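Local coordinates for protein CG14216 (Drosophila melanogaster, PDB 3P9Y) that dephosphorylates phosphoserine in the C-terminal domain of RNA polymerase II and probably acts in RNA processing and transcription termination, at residues K9-V14 / Q108-V113; S17-R22 / R94-P99; E100-T105 / D121-H126; I112-E117 / V140-V145. The protein carries 2 engineered substitutions. All coordinates share one frame; numbering follows the deposited sequence.

Interaction 1: K9-V14 / Q108-V113; sequences KLAVAV and QFDIIV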
loop_
_atom_site.group_PDB
_atom_site.type_symbol
_atom_site.label_atom_id
_atom_site.label_comp_id
_atom_site.label_asym_id
_atom_site.label_seq_id
_atom_site.Cartn_x
_atom_site.Cartn_y
_atom_site.Cartn_z
ATOM N N LYS A 9 12.110 9.098 11.228
ATOM C CA LYS A 9 11.644 7.808 11.718
ATOM C C LYS A 9 10.127 7.658 11.624
ATOM O O LYS A 9 9.493 7.088 12.509
ATOM C CB LYS A 9 12.128 7.571 13.151
ATOM C CG LYS A 9 13.633 7.302 13.249
ATOM C CD LYS A 9 14.121 6.398 12.105
ATOM C CE LYS A 9 13.220 5.166 11.915
ATOM N NZ LYS A 9 12.849 4.877 10.478
ATOM N N LEU A 10 9.556 8.162 10.532
ATOM C CA LEU A 10 8.135 7.989 10.256
ATOM C C LEU A 10 7.749 6.521 10.251
ATOM O O LEU A 10 8.482 5.682 9.731
ATOM C CB LEU A 10 7.782 8.581 8.890
ATOM C CG LEU A 10 7.980 10.086 8.719
ATOM C CD1 LEU A 10 7.907 10.452 7.254
ATOM C CD2 LEU A 10 6.948 10.864 9.519
ATOM N N ALA A 11 6.593 6.218 10.833
ATOM C CA ALA A 11 5.965 4.919 10.668
ATOM C C ALA A 11 4.936 5.046 9.553
ATOM O O ALA A 11 3.951 5.777 9.682
ATOM C CB ALA A 11 5.306 4.471 11.964
ATOM N N VAL A 12 5.173 4.339 8.453
ATOM C CA VAL A 12 4.374 4.492 7.249
ATOM C C VAL A 12 3.601 3.213 6.944
ATOM O O VAL A 12 4.097 2.112 7.161
ATOM C CB VAL A 12 5.279 4.819 6.034
ATOM C CG1 VAL A 12 4.456 4.929 4.754
ATOM C CG2 VAL A 12 6.066 6.097 6.281
ATOM N N ALA A 13 2.382 3.363 6.444
ATOM C CA ALA A 13 1.649 2.239 5.883
ATOM C C ALA A 13 1.226 2.594 4.466
ATOM O O ALA A 13 0.967 3.752 4.171
ATOM C CB ALA A 13 0.435 1.899 6.734
ATOM N N VAL A 14 1.188 1.593 3.591
ATOM C CA VAL A 14 0.647 1.747 2.251
ATOM C C VAL A 14 -0.484 0.742 2.102
ATOM O O VAL A 14 -0.346 -0.422 2.487
ATOM C CB VAL A 14 1.713 1.500 1.177
ATOM C CG1 VAL A 14 1.144 1.785 -0.205
ATOM C CG2 VAL A 14 2.932 2.375 1.440
ATOM N N GLN A 108 -0.158 1.422 14.579
ATOM C CA GLN A 108 -0.451 2.831 14.348
ATOM C C GLN A 108 0.625 3.464 13.471
ATOM O O GLN A 108 1.760 2.996 13.431
ATOM C CB GLN A 108 -0.547 3.573 15.677
ATOM C CG GLN A 108 -1.628 3.028 16.588
ATOM C CD GLN A 108 -1.866 3.915 17.785
ATOM O OE1 GLN A 108 -1.048 4.776 18.103
ATOM N NE2 GLN A 108 -2.994 3.715 18.456
ATOM N N PHE A 109 0.264 4.535 12.774
ATOM C CA PHE A 109 1.161 5.135 11.793
ATOM C C PHE A 109 1.118 6.654 11.831
ATOM O O PHE A 109 0.148 7.249 12.290
ATOM C CB PHE A 109 0.789 4.648 10.393
ATOM C CG PHE A 109 0.710 3.154 10.278
ATOM C CD1 PHE A 109 1.852 2.405 10.051
ATOM C CD2 PHE A 109 -0.503 2.498 10.408
ATOM C CE1 PHE A 109 1.783 1.022 9.954
ATOM C CE2 PHE A 109 -0.579 1.118 10.309
ATOM C CZ PHE A 109 0.568 0.380 10.081
ATOM N N ASP A 110 2.190 7.274 11.353
ATOM C CA ASP A 110 2.234 8.715 11.170
ATOM C C ASP A 110 1.662 9.089 9.813
ATOM O O ASP A 110 1.063 10.149 9.661
ATOM C CB ASP A 110 3.672 9.225 11.262
ATOM C CG ASP A 110 4.319 8.892 12.589
ATOM O OD1 ASP A 110 3.779 9.310 13.635
ATOM O OD2 ASP A 110 5.361 8.206 12.584
ATOM N N ILE A 111 1.870 8.225 8.822
ATOM C CA ILE A 111 1.352 8.464 7.477
ATOM C C ILE A 111 0.786 7.180 6.883
ATOM O O ILE A 111 1.421 6.128 6.934
ATOM C CB ILE A 111 2.443 9.000 6.527
ATOM C CG1 ILE A 111 3.049 10.294 7.080
ATOM C CG2 ILE A 111 1.864 9.240 5.142
ATOM C CD1 ILE A 111 4.155 10.885 6.205
ATOM N N ILE A 112 -0.412 7.275 6.322
ATOM C CA ILE A 112 -1.028 6.156 5.628
ATOM C C ILE A 112 -1.296 6.570 4.189
ATOM O O ILE A 112 -2.073 7.482 3.939
ATOM C CB ILE A 112 -2.357 5.748 6.295
ATOM C CG1 ILE A 112 -2.122 5.406 7.772
ATOM C CG2 ILE A 112 -2.984 4.572 5.557
ATOM C CD1 ILE A 112 -3.393 5.073 8.541
ATOM N N VAL A 113 -0.640 5.915 3.240
ATOM C CA VAL A 113 -0.858 6.212 1.830
ATOM C C VAL A 113 -1.839 5.195 1.245
ATOM O O VAL A 113 -1.671 3.998 1.435
ATOM C CB VAL A 113 0.473 6.167 1.041
ATOM C CG1 VAL A 113 0.244 6.534 -0.420
ATOM C CG2 VAL A 113 1.503 7.099 1.682
HETATM O O HOH W 1 7.701 9.285 14.467
#
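V12, A13 and V14 pair in parallel with I111, I112 and V113, the two short strand axes coming within 4.7 Å with their directions 17° apart. The ladder runs through A13, which is bonded from both ends of the residue: A13 N donates to I111 O, and A13 O accepts from V113 N. Where the pairing begins, A11 O takes D110 N at 2.9 Å, in the carbonyl plane, and more weakly I111 N at 3.3 Å. The D110 side chain carries the pairing one step further. With its CG beside the backbone N (chi1 -59°), OD2 receives A11 N at 2.9 Å in an almost straight bond (176°) on the anti side of the carboxylate. A water donates to OD2 and weakly to K9 O, while R136 makes a long, weak ion pair with OD1.

F109 lays its ring flat against the neighbouring strand. A13 CB stands over the ring centre, 3.5 Å from the centroid and close to the ring normal, a CH-pi contact that suits alanine, whose single methyl lets the ring come this near. A leucine in place of F109 would probably leave that methyl without its flat cover and open a gap beside A13. On the sheet face that carries I111 and V113, L10 CD1 meets I111 CD1 at 3.9 Å, and helix 149-167 covers both residues.

The chemistry is thus divided: an aspartate oxygen serves as backbone acceptor at the mouth of the ladder, where solvent and an arginine can share its charge, while deeper in the sheet peptide bonds and hydrocarbon suffice.

Interaction 2: S17-R22 / R94-P99; sequences SSNMNR and RIKKCP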
loop_
_atom_site.group_PDB
_atom_site.type_symbol
_atom_site.label_atom_id
_atom_site.label_comp_id
_atom_site.label_asym_id
_atom_site.label_seq_id
_atom_site.Cartn_x
_atom_site.Cartn_y
_atom_site.Cartn_z
ATOM N N SER A 17 -6.303 -2.614 -2.144
ATOM C CA SER A 17 -7.468 -3.462 -1.924
ATOM C C SER A 17 -7.116 -4.863 -1.418
ATOM O O SER A 17 -7.599 -5.280 -0.367
ATOM C CB SER A 17 -8.305 -3.564 -3.197
ATOM O OG SER A 17 -9.532 -4.217 -2.925
ATOM N N SER A 18 -6.275 -5.584 -2.153
ATOM C CA SER A 18 -6.009 -6.987 -1.838
ATOM C C SER A 18 -4.643 -7.216 -1.199
ATOM O O SER A 18 -4.294 -8.349 -0.871
ATOM C CB SER A 18 -6.131 -7.843 -3.103
ATOM O OG SER A 18 -7.456 -7.820 -3.607
ATOM N N ASN A 19 -3.884 -6.138 -1.021
ATOM C CA ASN A 19 -2.528 -6.203 -0.480
ATOM C C ASN A 19 -1.679 -7.168 -1.302
ATOM O O ASN A 19 -0.949 -7.998 -0.756
ATOM C CB ASN A 19 -2.561 -6.624 0.989
ATOM C CG ASN A 19 -1.215 -6.491 1.677
ATOM O OD1 ASN A 19 -0.413 -5.604 1.384
ATOM N ND2 ASN A 19 -0.974 -7.376 2.612
ATOM N N MET A 20 -1.785 -7.035 -2.621
ATOM C CA MET A 20 -1.148 -7.947 -3.570
ATOM C C MET A 20 -0.194 -7.228 -4.516
ATOM O O MET A 20 0.968 -7.601 -4.633
ATOM C CB MET A 20 -2.207 -8.658 -4.415
ATOM C CG MET A 20 -2.615 -10.012 -3.878
ATOM S SD MET A 20 -1.289 -11.233 -3.974
ATOM C CE MET A 20 -1.943 -12.469 -2.862
ATOM N N ASN A 21 -0.694 -6.212 -5.210
ATOM C CA ASN A 21 0.081 -5.552 -6.252
ATOM C C ASN A 21 0.620 -4.196 -5.815
ATOM O O ASN A 21 1.792 -4.070 -5.475
ATOM C CB ASN A 21 -0.770 -5.390 -7.515
ATOM C CG ASN A 21 -0.014 -4.733 -8.651
ATOM O OD1 ASN A 21 1.199 -4.898 -8.787
ATOM N ND2 ASN A 21 -0.731 -3.990 -9.481
ATOM N N ARG A 22 -0.245 -3.187 -5.821
ATOM C CA ARG A 22 0.183 -1.800 -5.634
ATOM C C ARG A 22 0.842 -1.534 -4.280
ATOM O O ARG A 22 1.883 -0.879 -4.214
ATOM C CB ARG A 22 -1.010 -0.861 -5.842
ATOM C CG ARG A 22 -1.485 -0.779 -7.296
ATOM C CD ARG A 22 -2.874 -0.136 -7.410
ATOM N NE ARG A 22 -3.901 -0.934 -6.740
ATOM C CZ ARG A 22 -5.167 -0.557 -6.576
ATOM N NH1 ARG A 22 -5.581 0.618 -7.029
ATOM N NH2 ARG A 22 -6.020 -1.360 -5.959
ATOM N N ARG A 94 8.681 -12.918 -0.193
ATOM C CA ARG A 94 9.975 -12.494 0.329
ATOM C C ARG A 94 9.850 -11.310 1.272
ATOM O O ARG A 94 10.735 -11.071 2.088
ATOM C CB ARG A 94 10.916 -12.127 -0.812
ATOM C CG ARG A 94 11.189 -13.267 -1.765
ATOM C CD ARG A 94 12.352 -12.941 -2.672
ATOM N NE ARG A 94 12.460 -13.882 -3.776
ATOM C CZ ARG A 94 13.504 -13.947 -4.595
ATOM N NH1 ARG A 94 14.531 -13.129 -4.421
ATOM N NH2 ARG A 94 13.521 -14.835 -5.580
ATOM N N ILE A 95 8.759 -10.561 1.156
ATOM C CA ILE A 95 8.528 -9.427 2.045
ATOM C C ILE A 95 7.853 -9.861 3.343
ATOM O O ILE A 95 8.285 -9.489 4.431
ATOM C CB ILE A 95 7.677 -8.347 1.366
ATOM C CG1 ILE A 95 8.471 -7.705 0.229
ATOM C CG2 ILE A 95 7.260 -7.282 2.379
ATOM C CD1 ILE A 95 7.680 -6.712 -0.583
ATOM N N LYS A 96 6.793 -10.648 3.234
ATOM C CA LYS A 96 6.089 -11.093 4.425
ATOM C C LYS A 96 5.243 -12.325 4.163
ATOM O O LYS A 96 5.022 -12.717 3.018
ATOM C CB LYS A 96 5.228 -9.960 4.998
ATOM C CG LYS A 96 4.094 -9.486 4.089
ATOM C CD LYS A 96 3.349 -8.313 4.724
ATOM C CE LYS A 96 2.137 -7.884 3.915
ATOM N NZ LYS A 96 1.528 -6.652 4.496
ATOM N N LYS A 97 4.768 -12.913 5.253
ATOM C CA LYS A 97 4.071 -14.187 5.240
ATOM C C LYS A 97 2.788 -14.142 4.423
ATOM O O LYS A 97 2.551 -15.011 3.588
ATOM C CB LYS A 97 3.747 -14.584 6.685
ATOM C CG LYS A 97 3.014 -15.907 6.854
ATOM C CD LYS A 97 2.406 -15.996 8.253
ATOM C CE LYS A 97 1.981 -17.411 8.614
ATOM N NZ LYS A 97 3.143 -18.288 8.937
ATOM N N CYS A 98 1.956 -13.132 4.656
ATOM C CA CYS A 98 0.615 -13.136 4.088
ATOM C C CYS A 98 -0.019 -11.755 3.968
ATOM O O CYS A 98 0.363 -10.822 4.671
ATOM C CB CYS A 98 -0.294 -14.002 4.962
ATOM S SG CYS A 98 -0.503 -13.341 6.637
ATOM N N PRO A 99 -1.010 -11.631 3.076
ATOM C CA PRO A 99 -1.811 -10.407 2.971
ATOM C C PRO A 99 -2.518 -10.074 4.289
ATOM O O PRO A 99 -3.032 -10.986 4.946
ATOM C CB PRO A 99 -2.855 -10.736 1.900
ATOM C CG PRO A 99 -2.569 -12.107 1.408
ATOM C CD PRO A 99 -1.308 -12.606 2.015
#
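M20 and P99 make the apolar part of this contact, with the methyl M20 CE lying 4.3 Å from P99 CG. The proline ring also brings its CB to 3.9 Å from S18 O. Y65 and V46 border both M20 and P99, so a flexible thioether and a rigid ring fill one greasy pocket.

The polar part centres on N19 and K96, whose side chains approach from opposite directions. N19 reaches across with CG anti to the backbone N (chi1 -170°), bringing its amide group up against P99 CA. K96 is extended beyond CG, which carries its ammonium to the amide; the charge is held by a salt bridge to E100 and a hydrogen bond to S39. The backbone of N19 has left-handed helical angles (55/46), which asparagine tolerates well, and is held at its O by Y65. A valine in its place has no amide, which would probably leave the K96 end without this neighbour, and its branched CB is likely to strain the left-handed backbone.

The backbone N atoms of S17, S18, M20 and N21, with R22 NE, hydrogen-bond a modified side chain of the bound peptide, as in the phosphate-binding loop of the LMW PTP-like fold. M20 thus binds the peptide through its backbone while its methyl packs on P99, and segment 94-99 probably helps to keep this part of the loop in place.

Interaction 3: E100-T105 / D121-H126; sequences ERFQDT and DLVVMH. With IMD (imidazole), chain I.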
loop_
_atom_site.group_PDB
_atom_site.type_symbol
_atom_site.label_atom_id
_atom_site.label_comp_id
_atom_site.label_asym_id
_atom_site.label_seq_id
_atom_site.Cartn_x
_atom_site.Cartn_y
_atom_site.Cartn_z
ATOM N N GLU A 100 -2.547 -8.796 4.661
ATOM C CA GLU A 100 -3.188 -8.343 5.890
ATOM C C GLU A 100 -4.247 -7.299 5.574
ATOM O O GLU A 100 -4.094 -6.519 4.636
ATOM C CB GLU A 100 -2.156 -7.720 6.818
ATOM C CG GLU A 100 -0.903 -8.542 7.005
ATOM C CD GLU A 100 0.127 -7.806 7.827
ATOM O OE1 GLU A 100 -0.097 -7.639 9.044
ATOM O OE2 GLU A 100 1.155 -7.381 7.262
ATOM N N ARG A 101 -5.314 -7.286 6.368
ATOM C CA ARG A 101 -6.410 -6.344 6.177
ATOM C C ARG A 101 -6.200 -5.157 7.113
ATOM O O ARG A 101 -5.917 -5.337 8.298
ATOM C CB ARG A 101 -7.759 -7.024 6.452
ATOM C CG ARG A 101 -8.892 -6.552 5.537
ATOM C CD ARG A 101 -10.194 -7.326 5.758
ATOM N NE ARG A 101 -11.091 -6.646 6.692
ATOM C CZ ARG A 101 -12.188 -5.971 6.344
ATOM N NH1 ARG A 101 -12.560 -5.877 5.075
ATOM N NH2 ARG A 101 -12.924 -5.389 7.276
ATOM N N PHE A 102 -6.329 -3.948 6.581
ATOM C CA PHE A 102 -6.066 -2.747 7.360
ATOM C C PHE A 102 -7.034 -2.624 8.528
ATOM O O PHE A 102 -6.651 -2.203 9.616
ATOM C CB PHE A 102 -6.166 -1.491 6.490
ATOM C CG PHE A 102 -6.025 -0.212 7.269
ATOM C CD1 PHE A 102 -4.789 0.190 7.748
ATOM C CD2 PHE A 102 -7.129 0.579 7.538
ATOM C CE1 PHE A 102 -4.656 1.359 8.478
ATOM C CE2 PHE A 102 -7.003 1.753 8.266
ATOM C CZ PHE A 102 -5.766 2.142 8.736
ATOM N N GLN A 103 -8.289 -2.994 8.293
ATOM C CA GLN A 103 -9.344 -2.802 9.282
ATOM C C GLN A 103 -9.140 -3.700 10.502
ATOM O O GLN A 103 -9.792 -3.514 11.529
ATOM C CB GLN A 103 -10.718 -3.074 8.659
ATOM C CG GLN A 103 -11.149 -2.073 7.584
ATOM C CD GLN A 103 -10.807 -2.527 6.170
ATOM O OE1 GLN A 103 -9.765 -3.140 5.933
ATOM N NE2 GLN A 103 -11.685 -2.217 5.222
ATOM N N ASP A 104 -8.231 -4.666 10.392
ATOM C CA ASP A 104 -7.983 -5.609 11.482
ATOM C C ASP A 104 -6.641 -5.395 12.175
ATOM O O ASP A 104 -6.306 -6.117 13.113
ATOM C CB ASP A 104 -8.063 -7.048 10.963
ATOM C CG ASP A 104 -9.447 -7.409 10.459
ATOM O OD1 ASP A 104 -10.431 -7.112 11.170
ATOM O OD2 ASP A 104 -9.558 -7.981 9.353
ATOM N N THR A 105 -5.869 -4.409 11.731
ATOM C CA THR A 105 -4.559 -4.173 12.328
ATOM C C THR A 105 -4.650 -3.280 13.559
ATOM O O THR A 105 -5.519 -2.417 13.651
ATOM C CB THR A 105 -3.570 -3.535 11.328
ATOM O OG1 THR A 105 -2.244 -3.592 11.867
ATOM C CG2 THR A 105 -3.936 -2.086 11.047
ATOM N N ASP A 121 -11.308 6.034 1.193
ATOM C CA ASP A 121 -12.559 6.170 1.931
ATOM C C ASP A 121 -12.730 5.090 2.988
ATOM O O ASP A 121 -13.191 5.370 4.087
ATOM C CB ASP A 121 -13.747 6.130 0.972
ATOM C CG ASP A 121 -13.892 7.407 0.180
ATOM O OD1 ASP A 121 -13.344 8.440 0.611
ATOM O OD2 ASP A 121 -14.549 7.379 -0.873
ATOM N N LEU A 122 -12.372 3.858 2.652
ATOM C CA LEU A 122 -12.499 2.756 3.598
ATOM C C LEU A 122 -11.552 2.965 4.776
ATOM O O LEU A 122 -11.908 2.714 5.928
ATOM C CB LEU A 122 -12.215 1.419 2.907
ATOM C CG LEU A 122 -13.307 0.966 1.931
ATOM C CD1 LEU A 122 -12.841 -0.204 1.084
ATOM C CD2 LEU A 122 -14.586 0.604 2.688
ATOM N N VAL A 123 -10.346 3.437 4.480
ATOM C CA VAL A 123 -9.360 3.711 5.509
ATOM C C VAL A 123 -9.864 4.817 6.432
ATOM O O VAL A 123 -9.798 4.690 7.650
ATOM C CB VAL A 123 -8.004 4.126 4.889
ATOM C CG1 VAL A 123 -7.110 4.770 5.932
ATOM C CG2 VAL A 123 -7.314 2.918 4.244
ATOM N N VAL A 124 -10.372 5.897 5.846
ATOM C CA VAL A 124 -10.823 7.042 6.627
ATOM C C VAL A 124 -12.057 6.671 7.449
ATOM O O VAL A 124 -12.158 7.015 8.624
ATOM C CB VAL A 124 -11.120 8.256 5.724
ATOM C CG1 VAL A 124 -11.817 9.361 6.505
ATOM C CG2 VAL A 124 -9.827 8.780 5.098
ATOM N N MET A 125 -12.982 5.944 6.830
ATOM C CA MET A 125 -14.188 5.504 7.514
ATOM C C MET A 125 -13.804 4.647 8.711
ATOM O O MET A 125 -14.336 4.823 9.804
ATOM C CB MET A 125 -15.093 4.715 6.563
ATOM C CG MET A 125 -16.441 4.350 7.162
ATOM S SD MET A 125 -17.599 3.673 5.957
ATOM C CE MET A 125 -16.880 2.064 5.634
ATOM N N HIS A 126 -12.861 3.736 8.510
ATOM C CA HIS A 126 -12.441 2.833 9.575
ATOM C C HIS A 126 -11.804 3.600 10.728
ATOM O O HIS A 126 -12.072 3.315 11.896
ATOM C CB HIS A 126 -11.463 1.783 9.052
ATOM C CG HIS A 126 -10.934 0.884 10.124
ATOM N ND1 HIS A 126 -11.639 -0.199 10.597
ATOM C CD2 HIS A 126 -9.787 0.929 10.839
ATOM C CE1 HIS A 126 -10.943 -0.792 11.551
ATOM N NE2 HIS A 126 -9.815 -0.128 11.717
HETATM N N1 IMD I . -14.472 9.506 3.262
HETATM C C2 IMD I . -14.534 8.515 4.178
HETATM N N3 IMD I . -14.954 9.039 5.351
HETATM C C4 IMD I . -15.159 10.363 5.176
HETATM C C5 IMD I . -14.856 10.658 3.856
#
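H126, whose ring rests on Q103, belongs to a helix with routine i to i+4 bonding, of which M125 N to D121 O at 2.8 Å is the shortest polar bond here. The two segments themselves meet without a clear hydrogen bond. Q103 CA lies over one face of the imidazole ring of H126, 3.6 Å from its centroid, a CH-pi contact. Q103 O comes to 3.0 Å from H126 CE1, a polarised ring carbon; NE2 lies near the same oxygen, but at an angle too poor for a hydrogen bond.

The Q103 side chain bends at chi2 (94°), so that CB and CG pass close to H126 ND1 while the amide, its plane 79° from the ring, turns away to give NE2 to T42 O. Behind it, Q103 CD sits 3.6 Å above the guanidinium plane of R101, and D104 OD2 meets the edge of that group in a weak salt bridge, 3.3 Å from R101 NE. Glutamine suits this place, having aliphatic carbons to lie against a ring and an amide to reach a carbonyl.

F102 sends CE2 between two partners, V123 CG1 at 3.8 Å and H126 CD2 at 3.9 Å, its ring inclined to the imidazole at 69°. An imidazole molecule, probably from the crystallisation liquor, donates N1 to D121 OD1.

In the fold, helix 117-128 leans on the sheet through V123, which packs on I112 and T114. F102 touches I112 too, so the short 3-10 turn 102-104 lies against both the helix and strand 111-114.

Interaction 4: I112-E117 / V140-V145; sequences IVTVEE and VLNVDV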
loop_
_atom_site.group_PDB
_atom_site.type_symbol
_atom_site.label_atom_id
_atom_site.label_comp_id
_atom_site.label_asym_id
_atom_site.label_seq_id
_atom_site.Cartn_x
_atom_site.Cartn_y
_atom_site.Cartn_z
ATOM N N ILE A 112 -0.412 7.275 6.322
ATOM C CA ILE A 112 -1.028 6.156 5.628
ATOM C C ILE A 112 -1.296 6.570 4.189
ATOM O O ILE A 112 -2.073 7.482 3.939
ATOM C CB ILE A 112 -2.357 5.748 6.295
ATOM C CG1 ILE A 112 -2.122 5.406 7.772
ATOM C CG2 ILE A 112 -2.984 4.572 5.557
ATOM C CD1 ILE A 112 -3.393 5.073 8.541
ATOM N N VAL A 113 -0.640 5.915 3.240
ATOM C CA VAL A 113 -0.858 6.212 1.830
ATOM C C VAL A 113 -1.839 5.195 1.245
ATOM O O VAL A 113 -1.671 3.998 1.435
ATOM C CB VAL A 113 0.473 6.167 1.041
ATOM C CG1 VAL A 113 0.244 6.534 -0.420
ATOM C CG2 VAL A 113 1.503 7.099 1.682
ATOM N N THR A 114 -2.870 5.672 0.558
ATOM C CA THR A 114 -3.784 4.793 -0.165
ATOM C C THR A 114 -3.600 5.015 -1.659
ATOM O O THR A 114 -3.098 6.057 -2.079
ATOM C CB THR A 114 -5.263 5.038 0.224
ATOM O OG1 THR A 114 -5.617 6.402 -0.040
ATOM C CG2 THR A 114 -5.484 4.733 1.697
ATOM N N VAL A 115 -4.003 4.035 -2.460
ATOM C CA VAL A 115 -3.675 4.040 -3.884
ATOM C C VAL A 115 -4.899 4.236 -4.784
ATOM O O VAL A 115 -4.797 4.155 -6.007
ATOM C CB VAL A 115 -2.919 2.754 -4.282
ATOM C CG1 VAL A 115 -1.623 2.654 -3.500
ATOM C CG2 VAL A 115 -3.777 1.521 -4.043
ATOM N N GLU A 116 -6.049 4.502 -4.179
ATOM C CA GLU A 116 -7.236 4.908 -4.927
ATOM C C GLU A 116 -8.316 5.364 -3.955
ATOM O O GLU A 116 -8.320 4.962 -2.797
ATOM C CB GLU A 116 -7.757 3.782 -5.832
ATOM C CG GLU A 116 -8.250 2.540 -5.112
ATOM C CD GLU A 116 -8.934 1.561 -6.070
ATOM O OE1 GLU A 116 -8.417 0.444 -6.270
ATOM O OE2 GLU A 116 -9.984 1.921 -6.641
ATOM N N GLU A 117 -9.228 6.207 -4.426
ATOM C CA GLU A 117 -10.151 6.881 -3.523
ATOM C C GLU A 117 -11.058 5.908 -2.781
ATOM O O GLU A 117 -11.446 6.170 -1.649
ATOM C CB GLU A 117 -10.997 7.925 -4.255
ATOM C CG GLU A 117 -11.840 8.755 -3.297
ATOM C CD GLU A 117 -12.490 9.938 -3.961
ATOM O OE1 GLU A 117 -12.110 10.257 -5.101
ATOM O OE2 GLU A 117 -13.384 10.557 -3.341
ATOM N N VAL A 140 -3.608 10.704 6.430
ATOM C CA VAL A 140 -3.971 9.791 5.356
ATOM C C VAL A 140 -3.852 10.534 4.026
ATOM O O VAL A 140 -4.419 11.615 3.850
ATOM C CB VAL A 140 -5.393 9.221 5.557
ATOM C CG1 VAL A 140 -5.692 8.145 4.534
ATOM C CG2 VAL A 140 -5.531 8.656 6.965
ATOM N N LEU A 141 -3.088 9.958 3.100
ATOM C CA LEU A 141 -2.816 10.583 1.814
ATOM C C LEU A 141 -3.146 9.613 0.694
ATOM O O LEU A 141 -2.693 8.469 0.711
ATOM C CB LEU A 141 -1.338 10.959 1.723
ATOM C CG LEU A 141 -0.801 11.860 2.835
ATOM C CD1 LEU A 141 0.722 11.889 2.812
ATOM C CD2 LEU A 141 -1.378 13.266 2.701
ATOM N N ASN A 142 -3.935 10.055 -0.281
ATOM C CA ASN A 142 -4.248 9.207 -1.421
ATOM C C ASN A 142 -3.469 9.631 -2.643
ATOM O O ASN A 142 -3.486 10.797 -3.028
ATOM C CB ASN A 142 -5.736 9.233 -1.760
ATOM C CG ASN A 142 -6.086 8.260 -2.873
ATOM O OD1 ASN A 142 -6.159 7.049 -2.658
ATOM N ND2 ASN A 142 -6.289 8.786 -4.072
ATOM N N VAL A 143 -2.789 8.666 -3.247
ATOM C CA VAL A 143 -2.073 8.871 -4.489
ATOM C C VAL A 143 -2.520 7.780 -5.456
ATOM O O VAL A 143 -2.212 6.609 -5.259
ATOM C CB VAL A 143 -0.555 8.775 -4.288
ATOM C CG1 VAL A 143 0.165 8.979 -5.611
ATOM C CG2 VAL A 143 -0.082 9.800 -3.258
ATOM N N ASP A 144 -3.254 8.167 -6.495
ATOM C CA ASP A 144 -3.810 7.202 -7.438
ATOM C C ASP A 144 -2.739 6.381 -8.135
ATOM O O ASP A 144 -1.822 6.927 -8.748
ATOM C CB ASP A 144 -4.656 7.915 -8.485
ATOM C CG ASP A 144 -5.994 8.348 -7.940
ATOM O OD1 ASP A 144 -6.444 7.758 -6.933
ATOM O OD2 ASP A 144 -6.602 9.271 -8.520
ATOM N N VAL A 145 -2.878 5.064 -8.035
ATOM C CA VAL A 145 -2.011 4.128 -8.736
ATOM C C VAL A 145 -2.873 3.189 -9.574
ATOM O O VAL A 145 -3.714 2.467 -9.043
ATOM C CB VAL A 145 -1.186 3.279 -7.752
ATOM C CG1 VAL A 145 -0.226 2.369 -8.512
ATOM C CG2 VAL A 145 -0.414 4.174 -6.769
#
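I112 O accepts L141 N at 2.8 Å, nearly in line with its carbonyl, and L141 O in turn accepts T114 N, also at 2.8 Å. The parallel ladder goes on with V143 N to T114 O. A last bond, V145 N to V115 O, is nearly straight at the hydrogen but meets the oxygen off to one side, its donor tilted 28° from the carbonyl plane, as the chains leave regular strand geometry. There the side chains of V115 and V145 cross, CG1 of the first 3.8 Å from CG2 of the second. Short branched chains like these fill the space beside the two backbones compactly.

T114 holds OG1 between its backbone N and carbonyl carbon (chi1 58°), against the side chain of N142, 3.3 Å from N142 CB; its methyl CG2 is left to pack toward V123 of the covering helix. T114 and N142 cross at about a right angle, and the N142 amide group lies beside the start of helix 117-128. The two strands and that helix form a beta-alpha-beta crossover, the repeated unit of an open alpha/beta fold.

One face of the strand pair, bearing I112, T114, V140 and N142, is covered in part by helix 117-128, through V123 and Y120. The other, bearing V113 and L141, packs on M162 of helix 149-167.

E116 takes the N-cap position of helix 117-128. D144 OD1 approaches E116 CA to 3.6 Å, a negative charge that the partly positive start of the helix would probably stabilise. Outside this pair, E116 OE1 makes a salt bridge with R22 NH1, which also donates a weak hydrogen bond to V145 O.

How the interactions relate
Interactions 1 and 4, their centres about 12 Å apart, share I112 and V113: strand 111-114 is paired by 11-16 on one side and 137-142 on the other, in the middle of the five-stranded sheet. Interaction 3, about 13 Å from each, sets helix 117-128 and the loop 100-105 on the sheet face bearing I112. Interaction 2 lies about 17 Å from interaction 1, past the C-terminal end of strand 11-16; along the chain it falls between the segments that interaction 1 joins. R22 connects the loop of interaction 2 to E116 of interaction 4, about 16 Å between centres. The parallel strands thus place the loop that binds the peptide at their C-terminal edge.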